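Long-range contact in amide synthase (Vibrio cholerae, PDB 1L5A), which serves as a nonribosomal peptide synthetase condensation enzyme, an amide synthase of vibriobactin biosynthesis that probably forms amide bonds: residues L39-R53 against Y63-D75. Sequence-based numbering, arbitrary orientation.
Sequences LRALHLTVSEIDLFR and YWHPFSPPIDYQD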
loop_
_atom_site.group_PDB
_atom_site.type_symbol
_atom_site.label_atom_id
_atom_site.label_comp_id
_atom_site.label_asym_id
_atom_site.label_seq_id
_atom_site.Cartn_x
_atom_site.Cartn_y
_atom_site.Cartn_z
ATOM N N LEU A 39 14.687 -19.360 33.196
ATOM C CA LEU A 39 13.368 -19.959 33.329
ATOM C C LEU A 39 12.263 -18.913 33.208
ATOM O O LEU A 39 11.244 -19.151 32.554
ATOM C CB LEU A 39 13.235 -20.695 34.667
ATOM C CG LEU A 39 14.023 -21.988 34.909
ATOM C CD1 LEU A 39 13.565 -22.584 36.219
ATOM C CD2 LEU A 39 13.784 -22.992 33.796
ATOM N N ARG A 40 12.455 -17.763 33.849
ATOM C CA ARG A 40 11.480 -16.681 33.791
ATOM C C ARG A 40 11.416 -16.215 32.336
ATOM O O ARG A 40 10.334 -16.040 31.765
ATOM C CB ARG A 40 11.940 -15.527 34.680
ATOM C CG ARG A 40 11.099 -14.274 34.579
ATOM C CD ARG A 40 9.728 -14.473 35.182
ATOM N NE ARG A 40 8.959 -13.228 35.221
ATOM C CZ ARG A 40 7.648 -13.180 35.420
ATOM N NH1 ARG A 40 6.959 -14.305 35.596
ATOM N NH2 ARG A 40 7.025 -12.016 35.441
ATOM N N ALA A 41 12.593 -15.995 31.752
ATOM C CA ALA A 41 12.679 -15.576 30.358
ATOM C C ALA A 41 11.899 -16.529 29.455
ATOM O O ALA A 41 11.124 -16.067 28.611
ATOM C CB ALA A 41 14.129 -15.518 29.912
ATOM N N LEU A 42 12.083 -17.848 29.630
ATOM C CA LEU A 42 11.371 -18.803 28.786
ATOM C C LEU A 42 9.871 -18.722 29.036
ATOM O O LEU A 42 9.088 -18.750 28.095
ATOM C CB LEU A 42 11.887 -20.233 29.009
ATOM C CG LEU A 42 11.165 -21.396 28.306
ATOM C CD1 LEU A 42 11.286 -21.285 26.809
ATOM C CD2 LEU A 42 11.761 -22.694 28.753
ATOM N N HIS A 43 9.471 -18.609 30.303
ATOM C CA HIS A 43 8.057 -18.488 30.680
ATOM C C HIS A 43 7.449 -17.221 30.064
ATOM O O HIS A 43 6.284 -17.207 29.649
ATOM C CB HIS A 43 7.924 -18.406 32.196
ATOM C CG HIS A 43 6.568 -17.971 32.656
ATOM N ND1 HIS A 43 5.545 -18.860 32.906
ATOM C CD2 HIS A 43 6.057 -16.737 32.877
ATOM C CE1 HIS A 43 4.462 -18.192 33.264
ATOM N NE2 HIS A 43 4.745 -16.902 33.252
ATOM N N LEU A 44 8.222 -16.142 30.042
ATOM C CA LEU A 44 7.740 -14.904 29.451
ATOM C C LEU A 44 7.598 -15.064 27.932
ATOM O O LEU A 44 6.548 -14.751 27.359
ATOM C CB LEU A 44 8.699 -13.744 29.764
ATOM C CG LEU A 44 8.683 -13.201 31.205
ATOM C CD1 LEU A 44 9.682 -12.064 31.324
ATOM C CD2 LEU A 44 7.278 -12.701 31.566
ATOM N N THR A 45 8.642 -15.564 27.278
ATOM C CA THR A 45 8.577 -15.720 25.839
ATOM C C THR A 45 7.357 -16.506 25.370
ATOM O O THR A 45 6.631 -16.061 24.471
ATOM C CB THR A 45 9.806 -16.416 25.302
ATOM O OG1 THR A 45 10.958 -15.643 25.631
ATOM C CG2 THR A 45 9.701 -16.548 23.797
ATOM N N VAL A 46 7.147 -17.670 25.983
ATOM C CA VAL A 46 6.038 -18.550 25.648
ATOM C C VAL A 46 4.660 -17.906 25.867
ATOM O O VAL A 46 3.708 -18.189 25.137
ATOM C CB VAL A 46 6.174 -19.890 26.444
ATOM C CG1 VAL A 46 4.889 -20.618 26.473
ATOM C CG2 VAL A 46 7.217 -20.785 25.781
ATOM N N SER A 47 4.541 -17.031 26.853
ATOM C CA SER A 47 3.256 -16.366 27.107
ATOM C C SER A 47 2.851 -15.480 25.969
ATOM O O SER A 47 1.671 -15.327 25.684
ATOM C CB SER A 47 3.316 -15.512 28.356
ATOM O OG SER A 47 3.426 -16.366 29.477
ATOM N N GLU A 48 3.841 -14.895 25.314
ATOM C CA GLU A 48 3.590 -13.999 24.200
ATOM C C GLU A 48 3.155 -14.682 22.903
ATOM O O GLU A 48 2.687 -14.002 21.987
ATOM C CB GLU A 48 4.837 -13.156 23.933
ATOM C CG GLU A 48 5.265 -12.249 25.097
ATOM C CD GLU A 48 6.491 -11.429 24.757
ATOM O OE1 GLU A 48 6.806 -11.305 23.552
ATOM O OE2 GLU A 48 7.135 -10.896 25.684
ATOM N N ILE A 49 3.296 -16.008 22.820
ATOM C CA ILE A 49 2.949 -16.730 21.598
ATOM C C ILE A 49 1.579 -17.359 21.680
ATOM O O ILE A 49 1.439 -18.477 22.150
ATOM C CB ILE A 49 3.988 -17.836 21.304
ATOM C CG1 ILE A 49 5.396 -17.257 21.414
ATOM C CG2 ILE A 49 3.788 -18.399 19.891
ATOM C CD1 ILE A 49 6.485 -18.257 21.077
ATOM N N ASP A 50 0.564 -16.653 21.207
ATOM C CA ASP A 50 -0.797 -17.165 21.272
ATOM C C ASP A 50 -1.021 -18.519 20.616
ATOM O O ASP A 50 -1.758 -19.355 21.134
ATOM C CB ASP A 50 -1.762 -16.170 20.651
ATOM C CG ASP A 50 -1.972 -14.952 21.510
ATOM O OD1 ASP A 50 -1.891 -15.087 22.742
ATOM O OD2 ASP A 50 -2.241 -13.863 20.955
ATOM N N LEU A 51 -0.397 -18.739 19.470
ATOM C CA LEU A 51 -0.600 -19.993 18.767
ATOM C C LEU A 51 -0.128 -21.221 19.573
ATOM O O LEU A 51 -0.654 -22.312 19.386
ATOM C CB LEU A 51 0.067 -19.933 17.384
ATOM C CG LEU A 51 -0.564 -20.825 16.316
ATOM C CD1 LEU A 51 -2.068 -20.547 16.208
ATOM C CD2 LEU A 51 0.127 -20.578 14.986
ATOM N N PHE A 52 0.846 -21.068 20.462
ATOM C CA PHE A 52 1.259 -22.221 21.254
ATOM C C PHE A 52 0.112 -22.690 22.171
ATOM O O PHE A 52 0.245 -23.704 22.846
ATOM C CB PHE A 52 2.472 -21.903 22.134
ATOM C CG PHE A 52 3.772 -21.871 21.405
ATOM C CD1 PHE A 52 4.959 -21.692 22.109
ATOM C CD2 PHE A 52 3.820 -21.965 20.021
ATOM C CE1 PHE A 52 6.172 -21.596 21.448
ATOM C CE2 PHE A 52 5.033 -21.868 19.345
ATOM C CZ PHE A 52 6.211 -21.680 20.062
ATOM N N ARG A 53 -0.994 -21.954 22.215
ATOM C CA ARG A 53 -2.128 -22.350 23.055
ATOM C C ARG A 53 -3.229 -22.957 22.192
ATOM O O ARG A 53 -4.316 -23.284 22.671
ATOM C CB ARG A 53 -2.703 -21.149 23.829
ATOM C CG ARG A 53 -1.792 -20.601 24.938
ATOM C CD ARG A 53 -2.468 -19.481 25.756
ATOM N NE ARG A 53 -2.702 -18.256 24.978
ATOM C CZ ARG A 53 -3.884 -17.876 24.507
ATOM N NH1 ARG A 53 -4.972 -18.624 24.729
ATOM N NH2 ARG A 53 -3.981 -16.742 23.818
ATOM N N TYR A 63 -9.445 -24.091 18.498
ATOM C CA TYR A 63 -9.985 -23.361 19.641
ATOM C C TYR A 63 -8.795 -23.073 20.585
ATOM O O TYR A 63 -7.713 -23.686 20.441
ATOM C CB TYR A 63 -11.093 -24.192 20.312
ATOM C CG TYR A 63 -10.615 -25.428 21.020
ATOM C CD1 TYR A 63 -10.273 -25.389 22.367
ATOM C CD2 TYR A 63 -10.489 -26.641 20.343
ATOM C CE1 TYR A 63 -9.815 -26.539 23.036
ATOM C CE2 TYR A 63 -10.031 -27.794 20.995
ATOM C CZ TYR A 63 -9.695 -27.735 22.346
ATOM O OH TYR A 63 -9.233 -28.854 23.005
ATOM N N TRP A 64 -8.986 -22.162 21.544
ATOM C CA TRP A 64 -7.892 -21.761 22.431
ATOM C C TRP A 64 -7.853 -22.165 23.909
ATOM O O TRP A 64 -8.765 -21.878 24.687
ATOM C CB TRP A 64 -7.742 -20.241 22.360
ATOM C CG TRP A 64 -7.860 -19.732 20.977
ATOM C CD1 TRP A 64 -9.014 -19.427 20.316
ATOM C CD2 TRP A 64 -6.795 -19.549 20.034
ATOM N NE1 TRP A 64 -8.733 -19.071 19.018
ATOM C CE2 TRP A 64 -7.379 -19.136 18.818
ATOM C CE3 TRP A 64 -5.406 -19.698 20.097
ATOM C CZ2 TRP A 64 -6.621 -18.868 17.668
ATOM C CZ3 TRP A 64 -4.648 -19.434 18.952
ATOM C CH2 TRP A 64 -5.264 -19.022 17.753
ATOM N N HIS A 65 -6.755 -22.801 24.291
ATOM C CA HIS A 65 -6.533 -23.184 25.678
ATOM C C HIS A 65 -6.266 -21.855 26.416
ATOM O O HIS A 65 -5.547 -20.983 25.922
ATOM C CB HIS A 65 -5.322 -24.098 25.770
ATOM C CG HIS A 65 -5.257 -24.878 27.040
ATOM N ND1 HIS A 65 -4.216 -24.755 27.937
ATOM C CD2 HIS A 65 -6.093 -25.813 27.553
ATOM C CE1 HIS A 65 -4.410 -25.583 28.948
ATOM N NE2 HIS A 65 -5.541 -26.235 28.740
ATOM N N PRO A 66 -6.824 -21.688 27.614
ATOM C CA PRO A 66 -6.604 -20.426 28.333
ATOM C C PRO A 66 -5.278 -20.256 29.071
ATOM O O PRO A 66 -4.956 -19.158 29.498
ATOM C CB PRO A 66 -7.780 -20.382 29.285
ATOM C CG PRO A 66 -7.874 -21.825 29.692
ATOM C CD PRO A 66 -7.704 -22.588 28.378
ATOM N N PHE A 67 -4.493 -21.317 29.204
ATOM C CA PHE A 67 -3.238 -21.202 29.936
ATOM C C PHE A 67 -2.035 -21.300 29.012
ATOM O O PHE A 67 -2.104 -21.928 27.963
ATOM C CB PHE A 67 -3.175 -22.304 31.007
ATOM C CG PHE A 67 -4.359 -22.317 31.944
ATOM C CD1 PHE A 67 -4.884 -23.521 32.402
ATOM C CD2 PHE A 67 -4.956 -21.129 32.363
ATOM C CE1 PHE A 67 -5.987 -23.538 33.257
ATOM C CE2 PHE A 67 -6.048 -21.138 33.209
ATOM C CZ PHE A 67 -6.569 -22.339 33.661
ATOM N N SER A 68 -0.925 -20.677 29.389
ATOM C CA SER A 68 0.260 -20.768 28.547
ATOM C C SER A 68 0.918 -22.115 28.769
ATOM O O SER A 68 0.705 -22.774 29.781
ATOM C CB SER A 68 1.263 -19.636 28.847
ATOM O OG SER A 68 1.536 -19.477 30.235
ATOM N N PRO A 69 1.712 -22.562 27.802
ATOM C CA PRO A 69 2.409 -23.847 27.904
ATOM C C PRO A 69 3.258 -23.980 29.190
ATOM O O PRO A 69 3.957 -23.043 29.598
ATOM C CB PRO A 69 3.285 -23.846 26.648
ATOM C CG PRO A 69 2.452 -23.095 25.663
ATOM C CD PRO A 69 1.928 -21.940 26.483
ATOM N N PRO A 70 3.202 -25.149 29.843
ATOM C CA PRO A 70 3.987 -25.376 31.069
ATOM C C PRO A 70 5.462 -25.418 30.688
ATOM O O PRO A 70 5.803 -25.732 29.557
ATOM C CB PRO A 70 3.556 -26.775 31.544
ATOM C CG PRO A 70 2.336 -27.115 30.724
ATOM C CD PRO A 70 2.442 -26.343 29.442
ATOM N N ILE A 71 6.329 -25.114 31.634
ATOM C CA ILE A 71 7.753 -25.200 31.399
ATOM C C ILE A 71 8.262 -26.247 32.381
ATOM O O ILE A 71 8.300 -26.005 33.579
ATOM C CB ILE A 71 8.463 -23.895 31.692
ATOM C CG1 ILE A 71 8.041 -22.842 30.670
ATOM C CG2 ILE A 71 9.964 -24.125 31.668
ATOM C CD1 ILE A 71 8.764 -21.546 30.820
ATOM N N ASP A 72 8.632 -27.412 31.871
ATOM C CA ASP A 72 9.121 -28.489 32.708
ATOM C C ASP A 72 10.613 -28.297 32.973
ATOM O O ASP A 72 11.447 -28.442 32.070
ATOM C CB ASP A 72 8.817 -29.839 32.026
ATOM C CG ASP A 72 9.447 -31.040 32.751
ATOM O OD1 ASP A 72 9.306 -31.145 33.993
ATOM O OD2 ASP A 72 10.075 -31.897 32.069
ATOM N N TYR A 73 10.941 -27.939 34.213
ATOM C CA TYR A 73 12.333 -27.726 34.623
ATOM C C TYR A 73 12.880 -28.820 35.549
ATOM O O TYR A 73 12.169 -29.343 36.405
ATOM C CB TYR A 73 12.476 -26.399 35.362
ATOM C CG TYR A 73 13.823 -26.237 36.024
ATOM C CD1 TYR A 73 14.969 -26.064 35.270
ATOM C CD2 TYR A 73 13.950 -26.258 37.404
ATOM C CE1 TYR A 73 16.213 -25.904 35.873
ATOM C CE2 TYR A 73 15.200 -26.107 38.023
ATOM C CZ TYR A 73 16.321 -25.924 37.251
ATOM O OH TYR A 73 17.544 -25.717 37.845
ATOM N N GLN A 74 14.153 -29.152 35.383
ATOM C CA GLN A 74 14.768 -30.146 36.242
ATOM C C GLN A 74 16.226 -29.808 36.493
ATOM O O GLN A 74 16.989 -29.551 35.557
ATOM C CB GLN A 74 14.647 -31.553 35.642
ATOM C CG GLN A 74 13.248 -32.157 35.724
ATOM C CD GLN A 74 13.131 -33.505 35.010
ATOM O OE1 GLN A 74 13.892 -34.446 35.280
ATOM N NE2 GLN A 74 12.171 -33.603 34.092
ATOM N N ASP A 75 16.589 -29.760 37.771
ATOM C CA ASP A 75 17.970 -29.508 38.177
ATOM C C ASP A 75 18.559 -30.920 38.243
ATOM O O ASP A 75 18.154 -31.734 39.083
ATOM C CB ASP A 75 18.024 -28.873 39.570
ATOM C CG ASP A 75 19.405 -28.394 39.930
ATOM O OD1 ASP A 75 20.373 -29.069 39.540
ATOM O OD2 ASP A 75 19.531 -27.344 40.602
HETATM O O HOH W 1 4.404 -21.051 31.507
#
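R53 and H65 join the two segments by a reciprocal pair of hydrogen bonds, one from backbone and one from side chain. H65 N donates to R53 O (3.0 Å), while R53 NH1 reaches H65 O (2.7 Å), which lies in the guanidinium plane. The arginine chain, bent at its third torsion (chi3 -67°), runs past the H65 and F67 carbonyls before its planar group turns to H65 O. From the same group NH2 forms a salt bridge with D50 OD1 (2.9 Å), met from above the carboxylate plane; bonds through both terminal nitrogens should restrict rotation of the guanidinium. The other carboxylate oxygen, D50 OD2, accepts from Y161 N. One water joins H43 ND1 to P69 O, a polar link beside the helix.

Most of the remaining contact is apolar. At one end, L39 CD1 sits over a face of the Y73 ring in a CH-pi contact, 3.8 Å from the centroid, and the two side chains cross nearly at right angles. I71 sends CD1 against the helix at L42 and H43, and its CG2 meets L42 CD2 (3.7 Å). P69 touches both the helix and the 3-10 segment: its ring packs on V46 CG1, which stands anti to the backbone N (chi1 162°), and its CG touches F52 CB (3.7 Å). At the far end L51 CD1 meets the six-membered ring of W64, whose edge faces D50 O.

L39 and L42 also rest on V110, and D72 and Q74 pair with strand 107-114. Helix 35-47 thus packs on one face of the five-stranded mixed sheet, over outermost strand 72-75 and adjoining strand 107-114, and on the connection leading into 72-75, an alpha/beta layering characteristic of the chloramphenicol acetyltransferase-like fold of condensation domains.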